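PDB 1YC9: multidrug resistance protein from Vibrio cholerae, which forms a trimeric outer-membrane exit channel for efflux and could be involved in resistance to puromycin, acriflavine and tetraphenylarsonium chloride. Local coordinates for residues 413-416 with 417-421; 149-152 with 153-156. The protein carries 1 engineered substitution. All blocks are in the same frame, centred on the assembly; numbering follows the deposited sequence.

Contact 1 (413-416 with 417-421); sequences RALV and NLQSR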
# COMPACT_ATOMS: atom_id res chain seq x y z
N ARG A 413 24.87 -6.22 25.11
CA ARG A 413 24.05 -6.24 23.92
C ARG A 413 23.38 -4.89 23.69
O ARG A 413 23.34 -4.42 22.55
CB ARG A 413 23.04 -7.36 24.02
CG ARG A 413 23.79 -8.64 23.83
CD ARG A 413 22.93 -9.83 23.73
NE ARG A 413 22.39 -9.98 22.38
CZ ARG A 413 21.40 -10.83 22.10
NH1 ARG A 413 20.92 -11.59 23.08
NH2 ARG A 413 20.90 -10.95 20.87
N ALA A 414 22.90 -4.27 24.77
CA ALA A 414 22.29 -2.94 24.69
C ALA A 414 23.30 -1.97 24.14
O ALA A 414 22.99 -1.16 23.28
CB ALA A 414 21.76 -2.50 26.05
N LEU A 415 24.52 -2.04 24.62
CA LEU A 415 25.57 -1.17 24.10
C LEU A 415 25.87 -1.35 22.64
O LEU A 415 25.94 -0.37 21.92
CB LEU A 415 26.84 -1.32 24.94
CG LEU A 415 27.99 -0.40 24.52
CD1 LEU A 415 27.57 1.06 24.50
CD2 LEU A 415 29.15 -0.62 25.50
N VAL A 416 26.03 -2.59 22.19
CA VAL A 416 26.31 -2.89 20.79
C VAL A 416 25.14 -2.35 19.96
O VAL A 416 25.33 -1.83 18.88
CB VAL A 416 26.47 -4.42 20.61
CG1 VAL A 416 25.95 -4.91 19.30
CG2 VAL A 416 27.92 -4.86 20.86
N ASN A 417 23.91 -2.51 20.44
CA ASN A 417 22.79 -2.02 19.65
C ASN A 417 22.77 -0.48 19.53
O ASN A 417 22.33 0.06 18.49
CB ASN A 417 21.47 -2.52 20.22
CG ASN A 417 21.30 -4.01 20.06
OD1 ASN A 417 20.52 -4.66 20.81
ND2 ASN A 417 21.99 -4.56 19.13
N LEU A 418 23.20 0.20 20.58
CA LEU A 418 23.32 1.70 20.58
C LEU A 418 24.45 2.22 19.71
O LEU A 418 24.33 3.27 19.06
CB LEU A 418 23.42 2.27 21.99
CG LEU A 418 22.15 2.28 22.84
CD1 LEU A 418 22.49 2.64 24.27
CD2 LEU A 418 21.10 3.29 22.32
N GLN A 419 25.56 1.49 19.70
CA GLN A 419 26.67 1.76 18.78
C GLN A 419 26.25 1.60 17.34
O GLN A 419 26.53 2.46 16.50
CB GLN A 419 27.86 0.86 19.10
CG GLN A 419 28.47 1.19 20.44
CD GLN A 419 29.49 0.19 20.93
OE1 GLN A 419 29.46 -0.99 20.56
NE2 GLN A 419 30.40 0.66 21.77
N SER A 420 25.51 0.53 17.04
CA SER A 420 24.91 0.36 15.72
C SER A 420 23.93 1.46 15.37
O SER A 420 23.85 1.89 14.20
CB SER A 420 24.19 -0.99 15.61
OG SER A 420 23.51 -1.07 14.36
N ARG A 421 23.21 1.95 16.36
CA ARG A 421 22.28 3.02 16.18
C ARG A 421 22.95 4.29 15.65
O ARG A 421 22.31 5.06 14.94
CB ARG A 421 21.52 3.30 17.46
CG ARG A 421 20.44 4.34 17.37
CD ARG A 421 19.59 4.35 18.60
NE ARG A 421 18.60 5.40 18.62
CZ ARG A 421 17.43 5.31 17.97
NH1 ARG A 421 17.15 4.25 17.23
NH2 ARG A 421 16.56 6.29 18.05
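L415 and Q419, one helical turn apart, make the main side-chain contact here. L415 carries its CG trans to the backbone N (chi1 -177°), which sends the branch outward with CG at about the level of its own CA along the helix. It is Q419 that closes the distance: its CG sits opposite its own carbonyl carbon (chi1 -67°), and the rest of the chain runs extended back over the preceding turn until the amide comes up beside the leucine. The two side chains cross at a slant, with Q419 NE2 3.8 Å from L415 CG and the methyls CD1 and CD2 only slightly farther off. On the way, Q419 CG passes 3.3 Å from L415 O. On the other side of the amide, Q419 OE1 rests 3.7 Å from V416 CA and approaches V416 CG2 loosely, at 4.2 Å.

L418 settles CG 3.6 Å from A414 O. Beneath these side chains, consecutive i to i+4 bonds run from the amides of N417, L418, Q419 and S420 to the carbonyls of R413 to V416, as in regular alpha-helix.

All of this belongs to helix 398-433. L418 packs on R369, I370 and T373 of helix 326-391, whereas V416 lies on A159, N160 and T163 of helix 117-183. R413 pairs with E205 of helix 189-223, and R421 reaches E211 of the second subunit in a salt bridge.

Contact 2 (149-152 with 153-156); sequences NAYA and ELAR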
# COMPACT_ATOMS: atom_id res chain seq x y z
N ASN A 149 20.87 0.43 5.05
CA ASN A 149 20.12 0.07 6.26
C ASN A 149 20.11 -1.44 6.53
O ASN A 149 20.31 -1.84 7.68
CB ASN A 149 18.71 0.65 6.27
CG ASN A 149 18.71 2.14 6.61
OD1 ASN A 149 19.18 2.56 7.64
ND2 ASN A 149 18.19 2.92 5.71
N ALA A 150 20.05 -2.24 5.46
CA ALA A 150 20.14 -3.68 5.59
C ALA A 150 21.56 -4.08 6.06
O ALA A 150 21.72 -4.94 6.92
CB ALA A 150 19.72 -4.37 4.33
N TYR A 151 22.55 -3.31 5.59
CA TYR A 151 23.93 -3.48 5.96
C TYR A 151 24.20 -3.11 7.41
O TYR A 151 24.92 -3.82 8.11
CB TYR A 151 24.82 -2.70 4.99
CG TYR A 151 26.25 -3.18 4.90
CD1 TYR A 151 26.57 -4.34 4.20
CD2 TYR A 151 27.28 -2.45 5.48
CE1 TYR A 151 27.88 -4.78 4.09
CE2 TYR A 151 28.58 -2.87 5.37
CZ TYR A 151 28.88 -4.03 4.68
OH TYR A 151 30.16 -4.43 4.59
N ALA A 152 23.57 -2.03 7.87
CA ALA A 152 23.61 -1.62 9.23
C ALA A 152 23.14 -2.73 10.15
O ALA A 152 23.73 -2.98 11.19
CB ALA A 152 22.78 -0.38 9.47
N GLU A 153 22.06 -3.40 9.73
CA GLU A 153 21.53 -4.48 10.50
C GLU A 153 22.48 -5.66 10.48
O GLU A 153 22.67 -6.30 11.52
CB GLU A 153 20.16 -4.86 9.94
CG GLU A 153 19.51 -6.05 10.65
CD GLU A 153 19.24 -5.87 12.13
OE1 GLU A 153 18.82 -6.88 12.71
OE2 GLU A 153 19.47 -4.81 12.78
N LEU A 154 23.05 -5.96 9.32
CA LEU A 154 24.05 -7.04 9.21
C LEU A 154 25.18 -6.77 10.22
O LEU A 154 25.59 -7.67 10.95
CB LEU A 154 24.60 -7.15 7.80
CG LEU A 154 25.55 -8.31 7.57
CD1 LEU A 154 24.81 -9.64 7.76
CD2 LEU A 154 26.16 -8.27 6.21
N ALA A 155 25.66 -5.54 10.29
CA ALA A 155 26.76 -5.19 11.20
C ALA A 155 26.36 -5.38 12.66
O ALA A 155 27.20 -5.84 13.50
CB ALA A 155 27.21 -3.76 10.97
N ARG A 156 25.13 -4.95 12.98
CA ARG A 156 24.57 -5.07 14.30
C ARG A 156 24.51 -6.54 14.68
O ARG A 156 24.81 -6.89 15.83
CB ARG A 156 23.19 -4.48 14.38
CG ARG A 156 22.66 -4.29 15.79
CD ARG A 156 21.18 -3.93 15.89
NE ARG A 156 20.36 -5.03 15.42
CZ ARG A 156 20.04 -6.10 16.13
NH1 ARG A 156 19.31 -7.05 15.57
NH2 ARG A 156 20.43 -6.25 17.38
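The Y151 ring meets L154 obliquely, its CE1 4.4 Å from L154 CD2, a loose apolar touch between residues three apart on the helix. The other flat groups belong to E153 and R156, three residues apart within 153-156: the E153 carboxylate lies at the edge of the R156 guanidinium and in its plane. The grip is side-on and two-pronged. R156 NE gives a nearly linear bond (177°) to E153 OE2 at 2.8 Å, and R156 NH1 reaches E153 OE1 at 2.9 Å. Both oxygens are met on their syn sides, but the carboxylate is twisted, NE standing 28° out of its plane. A bend at chi2 of E153 and another at chi3 of R156 (66°) bring the two ends together.

The backbone beneath is plain alpha-helix, with E153, L154, A155 and R156 bonded through their amides to the carbonyls of N149 to A152. The Y151 ring also touches L35 and L38 of helix 33-44.

Two bonds fix the rotation of both charged ends, and the paired charges probably favour each other's ionised state; the Y151 touch on L154 is loose and apolar, while the hydroxyl of Y151 is held by D32 and Q34.

Contact 2 is the more buried, with Y151, A152 and L154 enclosed, whereas contact 1 is a surface contact in which L418 alone is buried and Q419 is exposed. Each is one stretch of a single helix, 149-156 on helix 117-183 and 413-421 on helix 398-433, and these two helices pack on each other: S420 OG comes 3.4 Å from R156 CB, and the centres of the two contacts lie about 12 Å apart. Their chemistry differs accordingly. In 149-156 the charges are paired within the same helix, but in 413-421 they are met from beyond the helix, by another helix of the chain and by the second subunit.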